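Local atomic coordinates of LINE-1 ORF1P (Homo sapiens, PDB entry 2W7A), a protein that binds single-stranded nucleic acids as a chaperone essential for LINE-1 retrotransposition, here represented by its central RNA recognition motif (RRM) domain. Residues A2-L6 with V72-M78; G10-S14 with P62-I66; D28-F34 with K85-K91; N33-L37 with K77-A82. One frame throughout, in Å; residues are numbered along the deposited sequence. Where two conformers were deposited one is given.

Contact 1: A2-L6 with V72-M78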
loop_
_atom_site.group_PDB
_atom_site.type_symbol
_atom_site.label_atom_id
_atom_site.label_comp_id
_atom_site.label_asym_id
_atom_site.label_seq_id
_atom_site.Cartn_x
_atom_site.Cartn_y
_atom_site.Cartn_z
ATOM N N ALA A 2 13.597 0.735 -4.801
ATOM C CA ALA A 2 14.302 0.770 -3.520
ATOM C C ALA A 2 13.907 -0.430 -2.670
ATOM O O ALA A 2 12.780 -0.911 -2.751
ATOM C CB ALA A 2 14.017 2.070 -2.763
HETATM N N MSE A 3 14.868 -0.891 -1.867
HETATM C CA MSE A 3 14.733 -2.058 -0.987
HETATM C C MSE A 3 13.558 -1.927 -0.019
HETATM O O MSE A 3 12.970 -2.921 0.366
HETATM C CB MSE A 3 15.994 -2.201 -0.128
HETATM C CG MSE A 3 17.136 -2.931 -0.777
HETATM SE SE MSE A 3 17.197 -4.784 -0.240
HETATM C CE MSE A 3 18.714 -5.158 -1.368
ATOM N N GLY A 4 13.272 -0.709 0.393
ATOM C CA GLY A 4 12.209 -0.437 1.369
ATOM C C GLY A 4 10.846 -0.092 0.793
ATOM O O GLY A 4 9.904 0.138 1.541
ATOM N N ASN A 5 10.744 -0.058 -0.538
ATOM C CA ASN A 5 9.474 0.310 -1.202
ATOM C C ASN A 5 8.649 -0.914 -1.584
ATOM O O ASN A 5 9.195 -1.915 -2.078
ATOM C CB ASN A 5 9.709 0.997 -2.551
ATOM C CG ASN A 5 10.210 2.418 -2.454
ATOM O OD1 ASN A 5 10.274 3.004 -1.398
ATOM N ND2 ASN A 5 10.605 2.954 -3.593
ATOM N N LEU A 6 7.340 -0.836 -1.376
ATOM C CA LEU A 6 6.447 -1.691 -2.113
ATOM C C LEU A 6 5.449 -0.902 -2.899
ATOM O O LEU A 6 5.293 0.310 -2.676
ATOM C CB LEU A 6 5.776 -2.694 -1.235
ATOM C CG LEU A 6 4.848 -2.307 -0.160
ATOM C CD1 LEU A 6 3.516 -1.780 -0.649
ATOM C CD2 LEU A 6 4.547 -3.545 0.756
ATOM N N VAL A 72 13.461 -2.467 5.913
ATOM C CA VAL A 72 13.340 -3.398 4.798
ATOM C C VAL A 72 12.750 -4.717 5.260
ATOM O O VAL A 72 11.944 -5.337 4.558
ATOM C CB VAL A 72 14.726 -3.601 4.108
ATOM C CG1 VAL A 72 14.679 -4.641 3.009
ATOM C CG2 VAL A 72 15.207 -2.259 3.573
ATOM N N GLU A 73 13.126 -5.160 6.443
ATOM C CA GLU A 73 12.545 -6.396 6.953
ATOM C C GLU A 73 11.025 -6.336 7.045
ATOM O O GLU A 73 10.342 -7.365 6.798
ATOM C CB GLU A 73 13.154 -6.717 8.324
ATOM C CG GLU A 73 12.792 -8.144 8.843
ATOM C CD GLU A 73 13.426 -8.478 10.160
ATOM O OE1 GLU A 73 14.409 -7.804 10.549
ATOM O OE2 GLU A 73 12.943 -9.439 10.805
HETATM N N MSE A 74 10.471 -5.159 7.364
HETATM C CA MSE A 74 9.051 -5.042 7.508
HETATM C C MSE A 74 8.385 -4.989 6.145
HETATM O O MSE A 74 7.313 -5.628 5.927
HETATM C CB MSE A 74 8.705 -3.807 8.315
HETATM C CG MSE A 74 7.253 -3.547 8.392
HETATM SE SE MSE A 74 6.160 -4.992 9.238
HETATM C CE MSE A 74 6.852 -4.781 10.982
ATOM N N LYS A 75 8.974 -4.278 5.207
ATOM C CA LYS A 75 8.504 -4.377 3.817
ATOM C C LYS A 75 8.354 -5.853 3.390
ATOM O O LYS A 75 7.349 -6.260 2.818
ATOM C CB LYS A 75 9.419 -3.660 2.855
ATOM C CG LYS A 75 8.984 -3.651 1.521
ATOM C CD LYS A 75 10.036 -3.646 0.636
ATOM C CE LYS A 75 10.459 -5.057 0.393
ATOM N NZ LYS A 75 10.548 -5.347 -1.046
ATOM N N GLU A 76 9.393 -6.633 3.644
ATOM C CA GLU A 76 9.426 -8.012 3.159
ATOM C C GLU A 76 8.402 -8.856 3.900
ATOM O O GLU A 76 7.810 -9.766 3.309
ATOM C CB GLU A 76 10.849 -8.591 3.328
ATOM C CG GLU A 76 11.845 -7.924 2.397
ATOM C CD GLU A 76 13.213 -8.479 2.407
ATOM O OE1 GLU A 76 13.401 -9.563 2.998
ATOM O OE2 GLU A 76 14.121 -7.765 1.879
ATOM N N LYS A 77 8.257 -8.614 5.180
ATOM C CA LYS A 77 7.234 -9.329 5.963
ATOM C C LYS A 77 5.851 -9.085 5.388
ATOM O O LYS A 77 5.037 -10.047 5.247
ATOM C CB LYS A 77 7.280 -8.870 7.411
ATOM C CG LYS A 77 6.413 -9.648 8.405
ATOM C CD LYS A 77 6.640 -9.108 9.855
ATOM C CE LYS A 77 8.091 -9.029 10.285
ATOM N NZ LYS A 77 8.693 -7.656 10.160
HETATM N N MSE A 78 5.497 -7.823 5.082
HETATM C CA MSE A 78 4.186 -7.526 4.523
HETATM C C MSE A 78 3.990 -8.203 3.161
HETATM O O MSE A 78 2.928 -8.751 2.864
HETATM C CB MSE A 78 4.034 -6.006 4.351
HETATM C CG MSE A 78 2.770 -5.618 3.600
HETATM SE SE MSE A 78 1.857 -4.047 4.291
HETATM C CE MSE A 78 2.078 -4.858 5.974
HETATM O O HOH W 1 10.736 -3.313 -3.548
HETATM O O HOH W 2 13.602 -6.090 -0.171
#
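With CG anti to the backbone N (chi1 -176°), Lys75 sends its chain from helix 72-85 toward the turn at Met3 to Asn5. A bend at chi2 (-149°) puts CD among the backbone carbonyls there, and the turn at chi3 (86°) then swings CE and NZ. The fold is an RRM. Here its second long helix meets the entry to strand 5-9, which the type I turn from Ala2 to Asn5 leads into. Met3 and Met78 are selenomethionines, and the residues ahead of Asn5 probably stem from the expression construct.

Lys75 CD lies between Met3 O and Asn5 O, 3.3 Å from Asn5 O; its still shorter approach to Met3 O is doubtful. No direct hydrogen bond crosses the contact. Two waters bridge it instead. One donates to Ala2 O and Asn5 O, the other to Met3 O and Glu76 OE2, and each takes only a weak bond from Lys75 NZ. An alanine at Lys75 would lose the methylenes against the turn and is likely to leave both waters without their lysine donor.

The apolar contacts lie on either side of Lys75 in the helix. Val72 CG2 meets Met3 CB at 3.8 Å. Further along the helix, Leu6 crosses Met78 at about a right angle, with Leu6 CD2 3.9 Å from Met78 CG.

Contact 2: G10-S14 with P62-I66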
loop_
_atom_site.group_PDB
_atom_site.type_symbol
_atom_site.label_atom_id
_atom_site.label_comp_id
_atom_site.label_asym_id
_atom_site.label_seq_id
_atom_site.Cartn_x
_atom_site.Cartn_y
_atom_site.Cartn_z
ATOM N N GLY A 10 -4.177 -1.211 -7.561
ATOM C CA GLY A 10 -5.632 -1.348 -7.600
ATOM C C GLY A 10 -6.494 -0.492 -6.700
ATOM O O GLY A 10 -7.683 -0.710 -6.649
ATOM N N VAL A 11 -5.910 0.501 -6.014
ATOM C CA VAL A 11 -6.667 1.375 -5.155
ATOM C C VAL A 11 -7.288 2.453 -6.041
ATOM O O VAL A 11 -6.582 3.148 -6.744
ATOM C CB VAL A 11 -5.792 2.007 -4.075
ATOM C CG1 VAL A 11 -6.603 2.968 -3.208
ATOM C CG2 VAL A 11 -5.085 0.911 -3.244
ATOM N N PRO A 12 -8.619 2.589 -6.036
ATOM C CA PRO A 12 -9.230 3.548 -6.945
ATOM C C PRO A 12 -8.733 4.981 -6.692
ATOM O O PRO A 12 -8.456 5.330 -5.541
ATOM C CB PRO A 12 -10.725 3.480 -6.619
ATOM C CG PRO A 12 -10.888 2.164 -5.944
ATOM C CD PRO A 12 -9.626 1.751 -5.333
ATOM N N GLU A 13 -8.595 5.734 -7.754
ATOM C CA GLU A 13 -8.249 7.150 -7.634
ATOM C C GLU A 13 -9.438 7.943 -7.115
ATOM O O GLU A 13 -10.602 7.555 -7.288
ATOM C CB GLU A 13 -7.837 7.668 -9.024
ATOM C CG GLU A 13 -6.579 7.011 -9.600
ATOM C CD GLU A 13 -5.267 7.657 -9.239
ATOM O OE1 GLU A 13 -5.244 8.591 -8.401
ATOM O OE2 GLU A 13 -4.242 7.287 -9.875
ATOM N N SER A 14 -9.146 9.090 -6.508
ATOM C CA SER A 14 -10.175 9.948 -6.003
ATOM C C SER A 14 -9.750 11.367 -6.075
ATOM O O SER A 14 -8.611 11.694 -5.745
ATOM C CB SER A 14 -10.425 9.582 -4.554
ATOM O OG SER A 14 -11.238 10.534 -3.896
ATOM N N PRO A 62 -5.576 3.216 -12.714
ATOM C CA PRO A 62 -5.180 3.904 -11.498
ATOM C C PRO A 62 -3.734 3.757 -11.197
ATOM O O PRO A 62 -3.150 2.684 -11.394
ATOM C CB PRO A 62 -6.019 3.248 -10.386
ATOM C CG PRO A 62 -6.391 1.964 -10.949
ATOM C CD PRO A 62 -6.618 2.207 -12.434
ATOM N N ARG A 63 -3.145 4.847 -10.680
ATOM C CA ARG A 63 -1.730 4.802 -10.372
ATOM C C ARG A 63 -1.456 3.854 -9.227
ATOM O O ARG A 63 -2.271 3.735 -8.280
ATOM C CB ARG A 63 -1.218 6.177 -10.016
ATOM C CG ARG A 63 -1.222 7.145 -11.202
ATOM C CD ARG A 63 -0.963 8.546 -10.761
ATOM N NE ARG A 63 -2.018 9.036 -9.948
ATOM C CZ ARG A 63 -2.021 10.207 -9.374
ATOM N NH1 ARG A 63 -0.979 11.001 -9.479
ATOM N NH2 ARG A 63 -3.110 10.570 -8.698
ATOM N N HIS A 64 -0.283 3.220 -9.276
ATOM C CA HIS A 64 0.220 2.528 -8.114
ATOM C C HIS A 64 0.523 3.518 -7.010
ATOM O O HIS A 64 0.779 4.690 -7.272
ATOM C CB HIS A 64 1.508 1.776 -8.454
ATOM C CG HIS A 64 1.358 0.698 -9.479
ATOM N ND1 HIS A 64 2.419 -0.069 -9.921
ATOM C CD2 HIS A 64 0.267 0.218 -10.102
ATOM C CE1 HIS A 64 1.978 -0.956 -10.794
ATOM N NE2 HIS A 64 0.676 -0.803 -10.930
ATOM N N ILE A 65 0.470 3.044 -5.772
ATOM C CA ILE A 65 0.882 3.802 -4.632
ATOM C C ILE A 65 2.190 3.184 -4.132
ATOM O O ILE A 65 2.258 1.953 -3.865
ATOM C CB ILE A 65 -0.198 3.747 -3.513
ATOM C CG1 ILE A 65 -1.496 4.435 -3.929
ATOM C CG2 ILE A 65 0.320 4.303 -2.171
ATOM C CD1 ILE A 65 -2.707 4.105 -3.062
ATOM N N ILE A 66 3.235 4.008 -4.009
ATOM C CA ILE A 66 4.501 3.535 -3.469
ATOM C C ILE A 66 4.515 3.813 -1.987
ATOM O O ILE A 66 4.277 4.939 -1.556
ATOM C CB ILE A 66 5.701 4.241 -4.144
ATOM C CG1 ILE A 66 5.596 4.113 -5.661
ATOM C CG2 ILE A 66 6.998 3.706 -3.583
ATOM C CD1 ILE A 66 5.386 2.696 -6.125
HETATM O O HOH W 3 -3.184 0.333 -9.712
HETATM O O HOH W 4 -3.103 1.654 -6.347
#
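Pro62 opens the segment by packing its ring carbon against the loop 10-14. Its CB sits 3.7 Å from Val11 O and also touches Glu13 CG. Pro62 O accepts a bond from a water that is itself held by Gly10 N.

Arg63 carries the contact. Glu13 turns back at chi2 (-88°), which brings its carboxylate to both the backbone and the side chain of Arg63. Arg63 NE gives a nearly straight bond to the syn lone pair of Glu13 OE2, at 2.8 Å. Arg63 NH2 reaches the syn side of Glu13 OE1 at 2.9 Å. The salt bridge is therefore side-on, two nitrogens to two oxygens, with carboxylate and guanidinium planes 22° apart. Arg63 N adds a third bond, also 2.8 Å, to Glu13 OE2 on its anti side. Glu13 OE2 thus has two N-H donors, and the carboxylate is held against turning. Arg63 O is reached by a second water, which accepts from Val11 N.

Past His64, Ile65 points toward the loop. The Ile65 and Val11 side chains cross at about a right angle, with Ile65 CD1 3.9 Å from Val11 CB.

In this RRM fold the salt bridge fastens the loop from strand 5-9 to helix 19-33 onto the start of the adjacent antiparallel strand 64-69. That strand lies between strands 5-9 and 45-51. From strand 45-51, Arg50 reaches over and hydrogen-bonds the carbonyls of Val11, Pro12 and Arg63, so both segments are tied to that edge strand.

Contact 3: D28-F34 with K85-K91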
loop_
_atom_site.group_PDB
_atom_site.type_symbol
_atom_site.label_atom_id
_atom_site.label_comp_id
_atom_site.label_asym_id
_atom_site.label_seq_id
_atom_site.Cartn_x
_atom_site.Cartn_y
_atom_site.Cartn_z
ATOM N N ASP A 28 -5.858 1.021 7.120
ATOM C CA ASP A 28 -7.068 0.214 6.830
ATOM C C ASP A 28 -6.644 -1.135 6.221
ATOM O O ASP A 28 -7.181 -2.172 6.591
ATOM C CB ASP A 28 -8.068 0.960 5.943
ATOM C CG ASP A 28 -8.785 2.086 6.668
ATOM O OD1 ASP A 28 -8.730 2.168 7.911
ATOM O OD2 ASP A 28 -9.405 2.900 5.943
ATOM N N ILE A 29 -5.619 -1.120 5.375
ATOM C CA ILE A 29 -5.168 -2.347 4.740
ATOM C C ILE A 29 -4.551 -3.286 5.778
ATOM O O ILE A 29 -4.834 -4.493 5.811
ATOM C CB ILE A 29 -4.169 -2.087 3.568
ATOM C CG1 ILE A 29 -4.968 -1.445 2.422
ATOM C CG2 ILE A 29 -3.492 -3.362 3.121
ATOM C CD1 ILE A 29 -4.035 -0.800 1.333
ATOM N N ILE A 30 -3.770 -2.725 6.664
ATOM C CA ILE A 30 -3.140 -3.535 7.687
ATOM C C ILE A 30 -4.209 -4.143 8.623
ATOM O O ILE A 30 -4.200 -5.334 8.959
ATOM C CB ILE A 30 -2.116 -2.701 8.476
ATOM C CG1 ILE A 30 -0.956 -2.293 7.582
ATOM C CG2 ILE A 30 -1.644 -3.464 9.702
ATOM C CD1 ILE A 30 -0.047 -1.251 8.182
ATOM N N GLN A 31 -5.152 -3.324 9.051
ATOM C CA GLN A 31 -6.194 -3.795 9.961
ATOM C C GLN A 31 -7.145 -4.791 9.321
ATOM O O GLN A 31 -7.632 -5.699 10.014
ATOM C CB GLN A 31 -6.953 -2.602 10.524
ATOM C CG GLN A 31 -6.076 -1.719 11.402
ATOM C CD GLN A 31 -6.817 -0.514 12.044
ATOM O OE1 GLN A 31 -6.186 0.172 12.879
ATOM N NE2 GLN A 31 -8.044 -0.272 11.712
ATOM N N GLU A 32 -7.382 -4.654 8.016
ATOM C CA GLU A 32 -8.291 -5.560 7.312
ATOM C C GLU A 32 -7.688 -6.924 7.028
ATOM O O GLU A 32 -8.452 -7.899 6.895
ATOM C CB GLU A 32 -8.815 -4.892 6.038
ATOM C CG GLU A 32 -9.917 -5.613 5.292
ATOM C CD GLU A 32 -10.618 -4.748 4.219
ATOM O OE1 GLU A 32 -10.531 -3.462 4.284
ATOM O OE2 GLU A 32 -11.276 -5.371 3.321
ATOM N N ASN A 33 -6.356 -6.997 6.927
ATOM C CA ASN A 33 -5.686 -8.182 6.432
ATOM C C ASN A 33 -4.640 -8.832 7.301
ATOM O O ASN A 33 -4.446 -10.051 7.204
ATOM C CB ASN A 33 -4.990 -7.861 5.100
ATOM C CG ASN A 33 -5.996 -7.433 4.028
ATOM O OD1 ASN A 33 -6.654 -8.287 3.400
ATOM N ND2 ASN A 33 -6.132 -6.120 3.825
ATOM N N PHE A 34 -3.992 -8.059 8.165
ATOM C CA PHE A 34 -2.770 -8.526 8.855
ATOM C C PHE A 34 -2.884 -8.257 10.364
ATOM O O PHE A 34 -2.281 -7.306 10.896
ATOM C CB PHE A 34 -1.569 -7.805 8.301
ATOM C CG PHE A 34 -1.425 -7.929 6.803
ATOM C CD1 PHE A 34 -1.481 -9.178 6.189
ATOM C CD2 PHE A 34 -1.302 -6.800 6.001
ATOM C CE1 PHE A 34 -1.425 -9.286 4.807
ATOM C CE2 PHE A 34 -1.210 -6.942 4.591
ATOM C CZ PHE A 34 -1.283 -8.155 4.018
ATOM N N LYS A 85 -1.293 -15.103 2.065
ATOM C CA LYS A 85 -2.737 -14.909 2.324
ATOM C C LYS A 85 -3.532 -15.076 1.035
ATOM O O LYS A 85 -4.651 -15.631 1.032
ATOM C CB LYS A 85 -3.004 -13.530 2.952
ATOM C CG LYS A 85 -4.461 -13.311 3.354
ATOM C CD LYS A 85 -4.666 -11.890 3.905
ATOM C CE LYS A 85 -6.014 -11.641 4.482
ATOM N NZ LYS A 85 -6.154 -12.269 5.816
ATOM N N GLY A 86 -2.952 -14.592 -0.066
ATOM C CA GLY A 86 -3.599 -14.681 -1.361
ATOM C C GLY A 86 -4.394 -13.418 -1.653
ATOM O O GLY A 86 -3.846 -12.390 -2.095
ATOM N N ARG A 87 -5.674 -13.452 -1.423
ATOM C CA ARG A 87 -6.545 -12.327 -1.620
ATOM C C ARG A 87 -6.411 -11.333 -0.448
ATOM O O ARG A 87 -6.604 -11.690 0.719
ATOM C CB ARG A 87 -7.966 -12.836 -1.721
ATOM C CG ARG A 87 -9.011 -11.757 -1.965
ATOM C CD ARG A 87 -10.428 -12.406 -2.179
ATOM N NE ARG A 87 -11.538 -11.448 -2.361
ATOM C CZ ARG A 87 -11.984 -10.964 -3.513
ATOM N NH1 ARG A 87 -11.410 -11.228 -4.682
ATOM N NH2 ARG A 87 -12.991 -10.145 -3.488
ATOM N N VAL A 88 -6.039 -10.105 -0.808
ATOM C CA VAL A 88 -5.856 -9.002 0.132
ATOM C C VAL A 88 -6.848 -7.932 -0.245
ATOM O O VAL A 88 -7.005 -7.673 -1.435
ATOM C CB VAL A 88 -4.428 -8.445 0.009
ATOM C CG1 VAL A 88 -4.210 -7.258 0.961
ATOM C CG2 VAL A 88 -3.341 -9.562 0.319
ATOM N N THR A 89 -7.581 -7.397 0.727
ATOM C CA THR A 89 -8.696 -6.502 0.412
ATOM C C THR A 89 -8.631 -5.144 1.082
ATOM O O THR A 89 -8.003 -4.965 2.123
ATOM C CB THR A 89 -10.043 -7.157 0.667
ATOM O OG1 THR A 89 -10.115 -7.475 2.035
ATOM C CG2 THR A 89 -10.255 -8.445 -0.123
ATOM N N LEU A 90 -9.297 -4.177 0.463
ATOM C CA LEU A 90 -9.454 -2.843 0.990
ATOM C C LEU A 90 -10.933 -2.571 0.814
ATOM O O LEU A 90 -11.418 -2.561 -0.323
ATOM C CB LEU A 90 -8.605 -1.831 0.250
ATOM C CG LEU A 90 -8.934 -0.378 0.653
ATOM C CD1 LEU A 90 -8.678 -0.058 2.131
ATOM C CD2 LEU A 90 -8.162 0.585 -0.302
ATOM N N LYS A 91 -11.657 -2.403 1.923
ATOM C CA LYS A 91 -13.131 -2.337 1.930
ATOM C C LYS A 91 -13.779 -3.469 1.112
ATOM O O LYS A 91 -14.757 -3.273 0.365
ATOM C CB LYS A 91 -13.639 -0.969 1.466
ATOM C CG LYS A 91 -12.956 0.249 2.114
ATOM C CD LYS A 91 -12.970 0.228 3.621
ATOM C CE LYS A 91 -11.933 1.200 4.218
ATOM N NZ LYS A 91 -11.838 1.116 5.706
HETATM O O HOH W 5 -10.845 -1.292 5.843
HETATM O O HOH W 6 -8.779 -11.243 6.302
HETATM O O HOH W 7 -5.336 -12.499 8.182
HETATM O O HOH W 8 -9.165 -9.431 3.775
#
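Asn33, at the end of helix 19-33, pairs its side-chain amide with the backbone of Thr89. Asn33 ND2 donates to Thr89 O at 2.8 Å, almost in the amide plane and on a carbonyl lone pair. Asn33 OD1 accepts from Thr89 N at 3.0 Å, with the donor tilted from the carbonyl plane. The second N-H of ND2 goes back to Ile29 O in its own helix. A water adds a further donor to OD1 and also donates to Thr89 OG1. The amide of this buried residue is thus fully used, and its rotation is fixed.

Glu32 extends from the helix with CG anti to the backbone N (chi1 -172°), which carries its carboxylate past Thr89 to the turn. Thr89 OG1 donates to Glu32 OE2 at 2.7 Å, from above the carboxylate plane. Lys91 N donates to the syn lone pair of Glu32 OE1 at 2.8 Å. OE2 also accepts from Gly92 N, so one carboxylate gathers donors from both sides of the bend.

Lys85 NZ donates to Asn33 O at the helix end. Lys91 NZ forms a salt bridge with Asp28 OD2, 3.0 Å away; its hydrogen bond is weak. One water joins Lys91 NZ to Glu32 OE1, and another joins Lys85 NZ to Asn33 O.

Ile29 CG1 meets Leu90 CD1, and both residues also touch Ile95. The contact packs the first helix of the RRM on the short edge strand 88-90, beside strand 93-99. The axis of residues 88-90 runs at 128° to that of residues 28-33, nearer antiparallel than parallel.

Contact 4: N33-L37 with K77-A82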
loop_
_atom_site.group_PDB
_atom_site.type_symbol
_atom_site.label_atom_id
_atom_site.label_comp_id
_atom_site.label_asym_id
_atom_site.label_seq_id
_atom_site.Cartn_x
_atom_site.Cartn_y
_atom_site.Cartn_z
ATOM N N ASN A 33 -6.356 -6.997 6.927
ATOM C CA ASN A 33 -5.686 -8.182 6.432
ATOM C C ASN A 33 -4.640 -8.832 7.301
ATOM O O ASN A 33 -4.446 -10.051 7.204
ATOM C CB ASN A 33 -4.990 -7.861 5.100
ATOM C CG ASN A 33 -5.996 -7.433 4.028
ATOM O OD1 ASN A 33 -6.654 -8.287 3.400
ATOM N ND2 ASN A 33 -6.132 -6.120 3.825
ATOM N N PHE A 34 -3.992 -8.059 8.165
ATOM C CA PHE A 34 -2.770 -8.526 8.855
ATOM C C PHE A 34 -2.884 -8.257 10.364
ATOM O O PHE A 34 -2.281 -7.306 10.896
ATOM C CB PHE A 34 -1.569 -7.805 8.301
ATOM C CG PHE A 34 -1.425 -7.929 6.803
ATOM C CD1 PHE A 34 -1.481 -9.178 6.189
ATOM C CD2 PHE A 34 -1.302 -6.800 6.001
ATOM C CE1 PHE A 34 -1.425 -9.286 4.807
ATOM C CE2 PHE A 34 -1.210 -6.942 4.591
ATOM C CZ PHE A 34 -1.283 -8.155 4.018
ATOM N N PRO A 35 -3.717 -9.046 11.050
ATOM C CA PRO A 35 -4.022 -8.742 12.456
ATOM C C PRO A 35 -2.829 -8.729 13.405
ATOM O O PRO A 35 -2.866 -8.015 14.408
ATOM C CB PRO A 35 -5.081 -9.823 12.823
ATOM C CG PRO A 35 -4.776 -10.999 11.843
ATOM C CD PRO A 35 -4.438 -10.237 10.563
ATOM N N ASN A 36 -1.825 -9.562 13.165
ATOM C CA ASN A 36 -0.689 -9.527 14.077
ATOM C C ASN A 36 0.123 -8.262 13.872
ATOM O O ASN A 36 0.564 -7.653 14.817
ATOM C CB ASN A 36 0.098 -10.815 13.975
ATOM C CG ASN A 36 -0.709 -12.008 14.597
ATOM O OD1 ASN A 36 -1.416 -11.851 15.594
ATOM N ND2 ASN A 36 -0.573 -13.128 14.030
ATOM N N LEU A 37 0.286 -7.836 12.638
ATOM C CA LEU A 37 0.915 -6.549 12.400
ATOM C C LEU A 37 0.061 -5.398 13.005
ATOM O O LEU A 37 0.598 -4.469 13.605
ATOM C CB LEU A 37 1.119 -6.366 10.897
ATOM C CG LEU A 37 2.122 -7.231 10.169
ATOM C CD1 LEU A 37 2.152 -6.735 8.708
ATOM C CD2 LEU A 37 3.474 -7.155 10.837
ATOM N N LYS A 77 8.257 -8.614 5.180
ATOM C CA LYS A 77 7.234 -9.329 5.963
ATOM C C LYS A 77 5.851 -9.085 5.388
ATOM O O LYS A 77 5.037 -10.047 5.247
ATOM C CB LYS A 77 7.280 -8.870 7.411
ATOM C CG LYS A 77 6.413 -9.648 8.405
ATOM C CD LYS A 77 6.640 -9.108 9.855
ATOM C CE LYS A 77 8.091 -9.029 10.285
ATOM N NZ LYS A 77 8.693 -7.656 10.160
HETATM N N MSE A 78 5.497 -7.823 5.082
HETATM C CA MSE A 78 4.186 -7.526 4.523
HETATM C C MSE A 78 3.990 -8.203 3.161
HETATM O O MSE A 78 2.928 -8.751 2.864
HETATM C CB MSE A 78 4.034 -6.006 4.351
HETATM C CG MSE A 78 2.770 -5.618 3.600
HETATM SE SE MSE A 78 1.857 -4.047 4.291
HETATM C CE MSE A 78 2.078 -4.858 5.974
ATOM N N LEU A 79 5.034 -8.151 2.328
ATOM C CA LEU A 79 4.953 -8.782 1.028
ATOM C C LEU A 79 4.728 -10.304 1.153
ATOM O O LEU A 79 3.904 -10.889 0.433
ATOM C CB LEU A 79 6.144 -8.437 0.174
ATOM C CG LEU A 79 6.185 -7.050 -0.392
ATOM C CD1 LEU A 79 7.500 -6.809 -1.092
ATOM C CD2 LEU A 79 5.031 -6.809 -1.354
ATOM N N ARG A 80 5.461 -10.958 2.069
ATOM C CA ARG A 80 5.347 -12.388 2.229
ATOM C C ARG A 80 3.959 -12.710 2.735
ATOM O O ARG A 80 3.372 -13.716 2.303
ATOM C CB ARG A 80 6.393 -12.914 3.246
ATOM C CG ARG A 80 7.800 -13.100 2.720
ATOM C CD ARG A 80 8.527 -14.134 3.577
ATOM N NE ARG A 80 8.478 -13.813 4.995
ATOM C CZ ARG A 80 9.210 -12.851 5.558
ATOM N NH1 ARG A 80 10.069 -12.205 4.835
ATOM N NH2 ARG A 80 9.133 -12.618 6.864
ATOM N N ALA A 81 3.453 -11.945 3.692
ATOM C CA ALA A 81 2.118 -12.202 4.239
ATOM C C ALA A 81 1.057 -12.073 3.130
ATOM O O ALA A 81 0.132 -12.873 3.029
ATOM C CB ALA A 81 1.859 -11.251 5.369
ATOM N N ALA A 82 1.169 -11.033 2.309
ATOM C CA ALA A 82 0.207 -10.821 1.232
ATOM C C ALA A 82 0.229 -12.010 0.298
ATOM O O ALA A 82 -0.853 -12.505 -0.153
ATOM C CB ALA A 82 0.533 -9.504 0.520
#
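Phe34, between helices 19-33 and 35-40, and Leu37, in helix 35-40, face helix 72-85. The contact is almost wholly apolar, with one Met-aromatic contact through selenium. Phe34 is the N-cap residue of helix 35-40. Helices 19-33 and 72-85 pack on one side of the RRM sheet; the short helix 35-40 follows the first.

Alkyl packing comes first. Phe34 CG lies anti to the carbonyl carbon (chi1 -55°), which turns the ring in toward the helix. Its CE1 meets Ala81 CB at 3.9 Å and its CZ comes 4.2 Å from Ala82 CB. The small alanines let the ring sit close to the helix backbone, with Phe34 CE1 4.0 Å from Ala82 N. Beside it, Leu37 CD2 runs against the aliphatic part of Lys77, at CD, 3.8 Å away.

The selenium contact is of another kind. Met78, a selenomethionine, has two conformers, and its contacts are those of the one described. Its SE lies 5.2 Å from the Phe34 ring centre and well off its normal, an oblique Met-aromatic contact. Met78 CE touches Phe34 CD2. It also comes very near Leu37 CD1, but that tight approach is doubtful.

Replacing Phe34 by alanine would remove the ring and is likely to open a gap beside Ala81 and Met78, leaving the selenium without its aromatic partner.

No hydrogen bond or salt bridge joins the two segments. Their hold on each other rests on shape and on burial of carbon, while polar groups such as the Asn33 amide are satisfied elsewhere.

Overall arrangement
Contacts 3 and 4 are neighbours, their centres about 8 Å apart, and share Asn33 and Phe34, where helix 19-33 gives way to helix 35-40. Contacts 1 and 4 use the same helix 72-85 and share Lys77 and Met78; their centres are about 11 Å apart. Met78 CE also touches Ile30, so Met78 of contacts 1 and 4 also packs on the helix of contact 3. Contact 2 lies about 20 Å from contact 4, centre to centre, on the other side of the chain's centre. It still meets contact 3 through Val11 and Leu90, and contact 1 through Ile66 and Asn5. Contacts 1, 2 and 3 all reach the one RRM sheet.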